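Uncharacterized protein (PDB 4DCI) is of unknown function but belongs to the YlqD family and joins a small mixed beta sheet to a long helical hairpin predicted to form a coiled coil. Local coordinates at residues Arg14-Arg19 with Val135-Arg140; Ala20-Thr25 with Gln110-Gly115. One frame throughout, in Å; residues are numbered along the deposited sequence.

Overall arrangement
Both contacts use strand 10-21, one of the two inner strands of a four-stranded mixed sheet. Interaction 1 joins it in parallel to strand 136-140 along one edge; interaction 2 joins its end, antiparallel, to strand 111-123 along the other. Their centres lie about 11 Å apart, and they meet directly, with probable hydrogen bonds from V21 N to V139 O and from V18 N to G115 O. Interaction 2 closes a shorter loop that lies within the longer one closed by interaction 1. Nearly all of helices 24-60 and 69-104 lie between the two segments of interaction 2, so the sheet holds both ends of the helical hairpin together and brings strand 136-140 alongside the N-terminal strand, with 143-148 beyond it.

Interaction 1 (Arg14-Arg19 with Val135-Arg140); sequences RPITVR and VAIVVR
T17, V18 and R19 pair in parallel register with A136, I137 and V138, joining two strands of a four-stranded mixed beta sheet. Four backbone bonds zip them together: T17 N to V135 O, I137 N to T17 O, R19 N to I137 O and V139 N to R19 O. The tightly packed face carries I16, V18, I137 and V139. There I16 CD1 lies 3.8 Å from V135 CB, the two side chains side by side, while the I16 and I137 side chains cross at about a right angle and meet through their CG2 atoms at 4.0 Å. V18 CG1 meets V139 CG2 obliquely. L10 and L129 of a second subunit pack against this side, L10 on I137 and L129 on V139. An alanine at I16 removes CD1 and CG2, which is likely to open a gap beside V135 CB and I137 CG2. On the face of T17 and R19 the packing is thinner, and those two residues are partly exposed. R19 leaves its strand with CG beside the backbone N (chi1 -66°), and its extended chain carries the guanidinium back across to the neighbouring strand, laying one face flat over the A136 methyl, with A136 CB 3.4 Å from R19 CZ.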
ATOM      1  N   ARG B  14      14.333 -10.800   9.487  1.00 41.63           N
ATOM      2  CA  ARG B  14      15.436  -9.828   9.533  1.00 44.40           C
ATOM      3  C   ARG B  14      16.025  -9.598   8.143  1.00 45.59           C
ATOM      4  O   ARG B  14      16.066 -10.512   7.324  1.00 46.23           O
ATOM      5  CB  ARG B  14      16.572 -10.357  10.407  1.00 45.06           C
ATOM      6  CG  ARG B  14      17.332 -11.436   9.656  1.00 47.29           C
ATOM      7  CD  ARG B  14      18.698 -11.735  10.194  1.00 47.75           C
ATOM      8  NE  ARG B  14      19.094 -13.043   9.702  1.00 50.37           N
ATOM      9  CZ  ARG B  14      20.123 -13.735  10.162  1.00 54.02           C
ATOM     10  NH1 ARG B  14      20.881 -13.250  11.139  1.00 54.62           N
ATOM     11  NH2 ARG B  14      20.387 -14.921   9.645  1.00 57.44           N
ATOM     12  N   PRO B  15      16.555  -8.393   7.894  1.00 46.61           N
ATOM     13  CA  PRO B  15      17.165  -8.135   6.601  1.00 45.70           C
ATOM     14  C   PRO B  15      18.587  -8.710   6.515  1.00 44.93           C
ATOM     15  O   PRO B  15      19.264  -8.844   7.537  1.00 49.05           O
ATOM     16  CB  PRO B  15      17.215  -6.617   6.576  1.00 45.12           C
ATOM     17  CG  PRO B  15      17.466  -6.241   8.005  1.00 43.89           C
ATOM     18  CD  PRO B  15      16.779  -7.279   8.837  1.00 45.74           C
ATOM     19  N   ILE B  16      19.021  -9.053   5.308  1.00 44.94           N
ATOM     20  CA  ILE B  16      20.411  -9.429   5.051  1.00 47.72           C
ATOM     21  C   ILE B  16      21.002  -8.402   4.095  1.00 48.64           C
ATOM     22  O   ILE B  16      20.353  -7.987   3.134  1.00 46.81           O
ATOM     23  CB  ILE B  16      20.533 -10.851   4.448  1.00 50.74           C
ATOM     24  CG1 ILE B  16      20.079 -11.916   5.445  1.00 56.82           C
ATOM     25  CG2 ILE B  16      21.958 -11.172   4.026  1.00 50.19           C
ATOM     26  CD1 ILE B  16      20.665 -11.782   6.837  1.00 62.02           C
ATOM     27  N   THR B  17      22.230  -7.977   4.365  1.00 50.38           N
ATOM     28  CA  THR B  17      22.893  -7.023   3.498  1.00 48.23           C
ATOM     29  C   THR B  17      23.720  -7.760   2.460  1.00 46.89           C
ATOM     30  O   THR B  17      24.453  -8.689   2.783  1.00 50.80           O
ATOM     31  CB  THR B  17      23.769  -6.061   4.312  1.00 49.84           C
ATOM     32  OG1 THR B  17      22.931  -5.302   5.191  1.00 51.25           O
ATOM     33  CG2 THR B  17      24.542  -5.115   3.400  1.00 52.70           C
ATOM     34  N   VAL B  18      23.582  -7.355   1.207  1.00 46.12           N
ATOM     35  CA  VAL B  18      24.395  -7.919   0.142  1.00 48.28           C
ATOM     36  C   VAL B  18      25.507  -6.931  -0.183  1.00 49.00           C
ATOM     37  O   VAL B  18      25.240  -5.779  -0.523  1.00 55.11           O
ATOM     38  CB  VAL B  18      23.558  -8.208  -1.124  1.00 47.29           C
ATOM     39  CG1 VAL B  18      24.299  -9.154  -2.058  1.00 43.82           C
ATOM     40  CG2 VAL B  18      22.220  -8.812  -0.741  1.00 45.07           C
ATOM     41  N   ARG B  19      26.752  -7.370  -0.043  1.00 50.14           N
ATOM     42  CA  ARG B  19      27.899  -6.581  -0.488  1.00 56.80           C
ATOM     43  C   ARG B  19      28.512  -7.240  -1.729  1.00 54.69           C
ATOM     44  O   ARG B  19      28.554  -8.464  -1.817  1.00 63.19           O
ATOM     45  CB  ARG B  19      28.944  -6.466   0.629  1.00 61.33           C
ATOM     46  CG  ARG B  19      28.477  -5.679   1.842  1.00 62.74           C
ATOM     47  CD  ARG B  19      29.435  -5.822   3.013  1.00 68.12           C
ATOM     48  NE  ARG B  19      28.791  -5.425   4.265  1.00 76.62           N
ATOM     49  CZ  ARG B  19      29.162  -5.831   5.482  1.00 75.93           C
ATOM     50  NH1 ARG B  19      30.182  -6.667   5.646  1.00 87.64           N
ATOM     51  NH2 ARG B  19      28.495  -5.409   6.549  1.00 81.09           N
ATOM     52  N   VAL B 135      23.623  -9.098   9.789  1.00 54.15           N
ATOM     53  CA  VAL B 135      24.355 -10.051   8.976  1.00 54.47           C
ATOM     54  C   VAL B 135      24.467  -9.558   7.524  1.00 53.06           C
ATOM     55  O   VAL B 135      23.511  -9.015   6.962  1.00 50.64           O
ATOM     56  CB  VAL B 135      23.704 -11.437   9.065  1.00 54.18           C
ATOM     57  CG1 VAL B 135      24.280 -12.380   8.028  1.00 60.52           C
ATOM     58  CG2 VAL B 135      23.913 -12.010  10.456  1.00 49.65           C
ATOM     59  N   ALA B 136      25.649  -9.720   6.934  1.00 51.42           N
ATOM     60  CA  ALA B 136      25.857  -9.402   5.517  1.00 49.90           C
ATOM     61  C   ALA B 136      26.541 -10.547   4.785  1.00 49.03           C
ATOM     62  O   ALA B 136      27.285 -11.311   5.392  1.00 56.41           O
ATOM     63  CB  ALA B 136      26.661  -8.124   5.360  1.00 43.86           C
ATOM     64  N   ILE B 137      26.273 -10.669   3.486  1.00 46.49           N
ATOM     65  CA  ILE B 137      26.972 -11.630   2.639  1.00 45.39           C
ATOM     66  C   ILE B 137      27.773 -10.907   1.556  1.00 47.28           C
ATOM     67  O   ILE B 137      27.378  -9.833   1.087  1.00 46.91           O
ATOM     68  CB  ILE B 137      26.005 -12.641   2.005  1.00 44.68           C
ATOM     69  CG1 ILE B 137      25.053 -11.948   1.034  1.00 46.05           C
ATOM     70  CG2 ILE B 137      25.205 -13.339   3.083  1.00 47.15           C
ATOM     71  CD1 ILE B 137      24.085 -12.888   0.352  1.00 44.64           C
ATOM     72  N   VAL B 138      28.904 -11.494   1.178  1.00 48.97           N
ATOM     73  CA  VAL B 138      29.783 -10.915   0.164  1.00 51.66           C
ATOM     74  C   VAL B 138      29.704 -11.736  -1.119  1.00 55.03           C
ATOM     75  O   VAL B 138      29.983 -12.938  -1.113  1.00 56.35           O
ATOM     76  CB  VAL B 138      31.239 -10.833   0.656  1.00 51.79           C
ATOM     77  CG1 VAL B 138      32.141 -10.286  -0.432  1.00 48.79           C
ATOM     78  CG2 VAL B 138      31.332  -9.958   1.899  1.00 53.87           C
ATOM     79  N   VAL B 139      29.306 -11.073  -2.206  1.00 55.35           N
ATOM     80  CA  VAL B 139      29.138 -11.700  -3.518  1.00 56.23           C
ATOM     81  C   VAL B 139      30.235 -11.264  -4.495  1.00 59.80           C
ATOM     82  O   VAL B 139      30.594 -10.080  -4.566  1.00 56.87           O
ATOM     83  CB  VAL B 139      27.751 -11.382  -4.131  1.00 54.24           C
ATOM     84  CG1 VAL B 139      27.708 -11.782  -5.596  1.00 56.29           C
ATOM     85  CG2 VAL B 139      26.650 -12.099  -3.372  1.00 47.51           C
ATOM     86  N   ARG B 140      30.754 -12.234  -5.241  1.00 63.73           N
ATOM     87  CA  ARG B 140      31.696 -11.976  -6.315  1.00 64.90           C
ATOM     88  C   ARG B 140      31.159 -12.647  -7.568  1.00 69.20           C
ATOM     89  O   ARG B 140      31.062 -13.878  -7.637  1.00 68.74           O
ATOM     90  CB  ARG B 140      33.064 -12.534  -5.956  1.00 60.71           C
ATOM     91  CG  ARG B 140      34.184 -12.024  -6.830  1.00 60.66           C
ATOM     92  CD  ARG B 140      35.448 -12.839  -6.621  1.00 64.53           C
ATOM     93  NE  ARG B 140      36.291 -12.755  -7.807  1.00 67.47           N
ATOM     94  CZ  ARG B 140      37.231 -11.835  -7.995  1.00 68.11           C
ATOM     95  NH1 ARG B 140      37.471 -10.921  -7.057  1.00 71.46           N
ATOM     96  NH2 ARG B 140      37.935 -11.837  -9.119  1.00 71.54           N
TER

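Interaction 2 (Ala20-Thr25 with Gln110-Gly115); sequences AVVTPT and QIVEQG
A20 and V112 form an antiparallel hydrogen-bonded pair, with A20 N to V112 O at 2.7 Å and V112 N to A20 O at 2.9 Å, followed by the non-hydrogen-bonded pair V21 and I111 and by a further bond from V22 N to Q110 O. This is the end of strand 10-21 meeting the start of strand 111-123, just where the long helical hairpin leaves the sheet and returns to it. V22 does most of the side-chain packing: with CG1 anti to the backbone N (chi1 -178°), CG2 sits beside that N and meets V112 CG2 at 3.6 Å, the two valines crossing at a slant. V22 CG2 also touches Q110 CB at 3.8 Å. Beyond them, M108 packs on V22 and L106 on V112. V21 and I111 make a thinner apolar touch, V21 CG2 to I111 CG1 at 4.3 Å. The bent chain of Q114 brings OE1 to 3.4 Å from A20 CB; that oxygen also takes a weak hydrogen bond from W26 NE1. Q110 OE1 accepts a hydrogen bond from E107 N, and T23 OG1 N-caps helix 24-60 at W26 N. Main-chain bonds and small apolar branches thus join the strands, while polar side-chain ends tie the junction to helix and loop.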
ATOM      1  N   ALA B  20      28.978  -6.443  -2.689  1.00 53.64           N
ATOM      2  CA  ALA B  20      29.611  -6.995  -3.896  1.00 54.02           C
ATOM      3  C   ALA B  20      31.095  -6.702  -3.964  1.00 52.72           C
ATOM      4  O   ALA B  20      31.549  -5.600  -3.636  1.00 53.86           O
ATOM      5  CB  ALA B  20      28.926  -6.494  -5.157  1.00 51.51           C
ATOM      6  N   VAL B  21      31.849  -7.707  -4.379  1.00 53.67           N
ATOM      7  CA  VAL B  21      33.254  -7.526  -4.706  1.00 57.63           C
ATOM      8  C   VAL B  21      33.288  -6.832  -6.063  1.00 59.96           C
ATOM      9  O   VAL B  21      32.565  -7.233  -6.992  1.00 58.67           O
ATOM     10  CB  VAL B  21      34.004  -8.875  -4.773  1.00 57.62           C
ATOM     11  CG1 VAL B  21      35.473  -8.666  -5.104  1.00 63.51           C
ATOM     12  CG2 VAL B  21      33.897  -9.615  -3.455  1.00 54.15           C
ATOM     13  N   VAL B  22      34.097  -5.782  -6.180  1.00 59.98           N
ATOM     14  CA  VAL B  22      34.182  -5.074  -7.455  1.00 62.08           C
ATOM     15  C   VAL B  22      34.922  -5.911  -8.508  1.00 62.42           C
ATOM     16  O   VAL B  22      36.120  -6.206  -8.376  1.00 61.40           O
ATOM     17  CB  VAL B  22      34.788  -3.658  -7.333  1.00 62.43           C
ATOM     18  CG1 VAL B  22      34.793  -2.978  -8.698  1.00 61.14           C
ATOM     19  CG2 VAL B  22      33.998  -2.813  -6.342  1.00 57.21           C
ATOM     20  N   THR B  23      34.167  -6.315  -9.528  1.00 61.01           N
ATOM     21  CA  THR B  23      34.698  -7.017 -10.687  1.00 62.08           C
ATOM     22  C   THR B  23      34.348  -6.190 -11.906  1.00 63.17           C
ATOM     23  O   THR B  23      33.458  -5.340 -11.838  1.00 64.47           O
ATOM     24  CB  THR B  23      34.053  -8.401 -10.885  1.00 62.21           C
ATOM     25  OG1 THR B  23      32.689  -8.244 -11.297  1.00 60.44           O
ATOM     26  CG2 THR B  23      34.127  -9.242  -9.620  1.00 66.63           C
ATOM     27  N   PRO B  24      35.026  -6.442 -13.037  1.00 68.11           N
ATOM     28  CA  PRO B  24      34.683  -5.699 -14.241  1.00 66.57           C
ATOM     29  C   PRO B  24      33.248  -5.989 -14.688  1.00 62.99           C
ATOM     30  O   PRO B  24      32.516  -5.059 -15.013  1.00 63.66           O
ATOM     31  CB  PRO B  24      35.695  -6.215 -15.273  1.00 70.90           C
ATOM     32  CG  PRO B  24      36.809  -6.802 -14.469  1.00 73.38           C
ATOM     33  CD  PRO B  24      36.120  -7.399 -13.281  1.00 73.19           C
ATOM     34  N   THR B  25      32.841  -7.256 -14.677  1.00 61.41           N
ATOM     35  CA  THR B  25      31.466  -7.608 -15.025  1.00 60.19           C
ATOM     36  C   THR B  25      30.511  -6.780 -14.192  1.00 60.20           C
ATOM     37  O   THR B  25      29.515  -6.274 -14.697  1.00 66.38           O
ATOM     38  CB  THR B  25      31.167  -9.099 -14.789  1.00 62.49           C
ATOM     39  OG1 THR B  25      31.854  -9.887 -15.768  1.00 65.49           O
ATOM     40  CG2 THR B  25      29.673  -9.380 -14.896  1.00 60.72           C
ATOM     41  N   GLN B 110      37.635  -3.967  -4.479  1.00 66.23           N
ATOM     42  CA  GLN B 110      36.973  -3.213  -3.427  1.00 67.33           C
ATOM     43  C   GLN B 110      35.625  -3.866  -3.127  1.00 64.65           C
ATOM     44  O   GLN B 110      35.086  -4.616  -3.952  1.00 64.64           O
ATOM     45  CB  GLN B 110      36.748  -1.780  -3.870  1.00 70.41           C
ATOM     46  CG  GLN B 110      37.830  -0.807  -3.460  1.00 71.34           C
ATOM     47  CD  GLN B 110      37.441   0.614  -3.803  1.00 75.92           C
ATOM     48  OE1 GLN B 110      37.594   1.053  -4.943  1.00 77.37           O
ATOM     49  NE2 GLN B 110      36.921   1.338  -2.819  1.00 77.07           N
ATOM     50  N   ILE B 111      35.077  -3.578  -1.953  1.00 59.25           N
ATOM     51  CA  ILE B 111      33.808  -4.178  -1.550  1.00 59.50           C
ATOM     52  C   ILE B 111      32.742  -3.122  -1.299  1.00 56.96           C
ATOM     53  O   ILE B 111      32.969  -2.168  -0.556  1.00 52.99           O
ATOM     54  CB  ILE B 111      33.980  -5.090  -0.322  1.00 55.55           C
ATOM     55  CG1 ILE B 111      34.753  -6.350  -0.726  1.00 49.71           C
ATOM     56  CG2 ILE B 111      32.623  -5.450   0.271  1.00 57.47           C
ATOM     57  CD1 ILE B 111      35.179  -7.235   0.426  1.00 47.63           C
ATOM     58  N   VAL B 112      31.577  -3.302  -1.922  1.00 58.88           N
ATOM     59  CA  VAL B 112      30.529  -2.282  -1.924  1.00 60.54           C
ATOM     60  C   VAL B 112      29.181  -2.803  -1.435  1.00 62.59           C
ATOM     61  O   VAL B 112      28.821  -3.954  -1.678  1.00 62.48           O
ATOM     62  CB  VAL B 112      30.324  -1.702  -3.338  1.00 59.09           C
ATOM     63  CG1 VAL B 112      29.506  -0.421  -3.285  1.00 58.23           C
ATOM     64  CG2 VAL B 112      31.657  -1.412  -3.982  1.00 58.00           C
ATOM     65  N   GLU B 113      28.438  -1.931  -0.758  1.00 64.66           N
ATOM     66  CA  GLU B 113      27.032  -2.162  -0.468  1.00 63.34           C
ATOM     67  C   GLU B 113      26.257  -2.391  -1.760  1.00 65.15           C
ATOM     68  O   GLU B 113      26.572  -1.791  -2.789  1.00 65.05           O
ATOM     69  CB  GLU B 113      26.456  -0.942   0.228  1.00 66.54           C
ATOM     70  CG  GLU B 113      25.289  -1.259   1.134  1.00 74.74           C
ATOM     71  CD  GLU B 113      25.741  -1.686   2.513  1.00 83.58           C
ATOM     72  OE1 GLU B 113      26.829  -2.305   2.640  1.00 82.06           O
ATOM     73  OE2 GLU B 113      25.002  -1.389   3.475  1.00 96.76           O
ATOM     74  N   GLN B 114      25.242  -3.248  -1.702  1.00 59.80           N
ATOM     75  CA  GLN B 114      24.416  -3.536  -2.871  1.00 60.74           C
ATOM     76  C   GLN B 114      23.081  -4.117  -2.426  1.00 68.99           C
ATOM     77  O   GLN B 114      22.758  -5.268  -2.736  1.00 79.38           O
ATOM     78  CB  GLN B 114      25.132  -4.510  -3.817  1.00 62.45           C
ATOM     79  CG  GLN B 114      24.615  -4.522  -5.254  1.00 75.36           C
ATOM     80  CD  GLN B 114      24.598  -5.920  -5.886  1.00 86.87           C
ATOM     81  OE1 GLN B 114      25.614  -6.622  -5.926  1.00 83.95           O
ATOM     82  NE2 GLN B 114      23.436  -6.325  -6.394  1.00 94.19           N
ATOM     83  N   GLY B 115      22.311  -3.333  -1.676  1.00 65.30           N
ATOM     84  CA  GLY B 115      20.948  -3.726  -1.307  1.00 66.05           C
ATOM     85  C   GLY B 115      20.788  -4.789  -0.230  1.00 63.90           C
ATOM     86  O   GLY B 115      21.766  -5.224   0.385  1.00 59.82           O
TER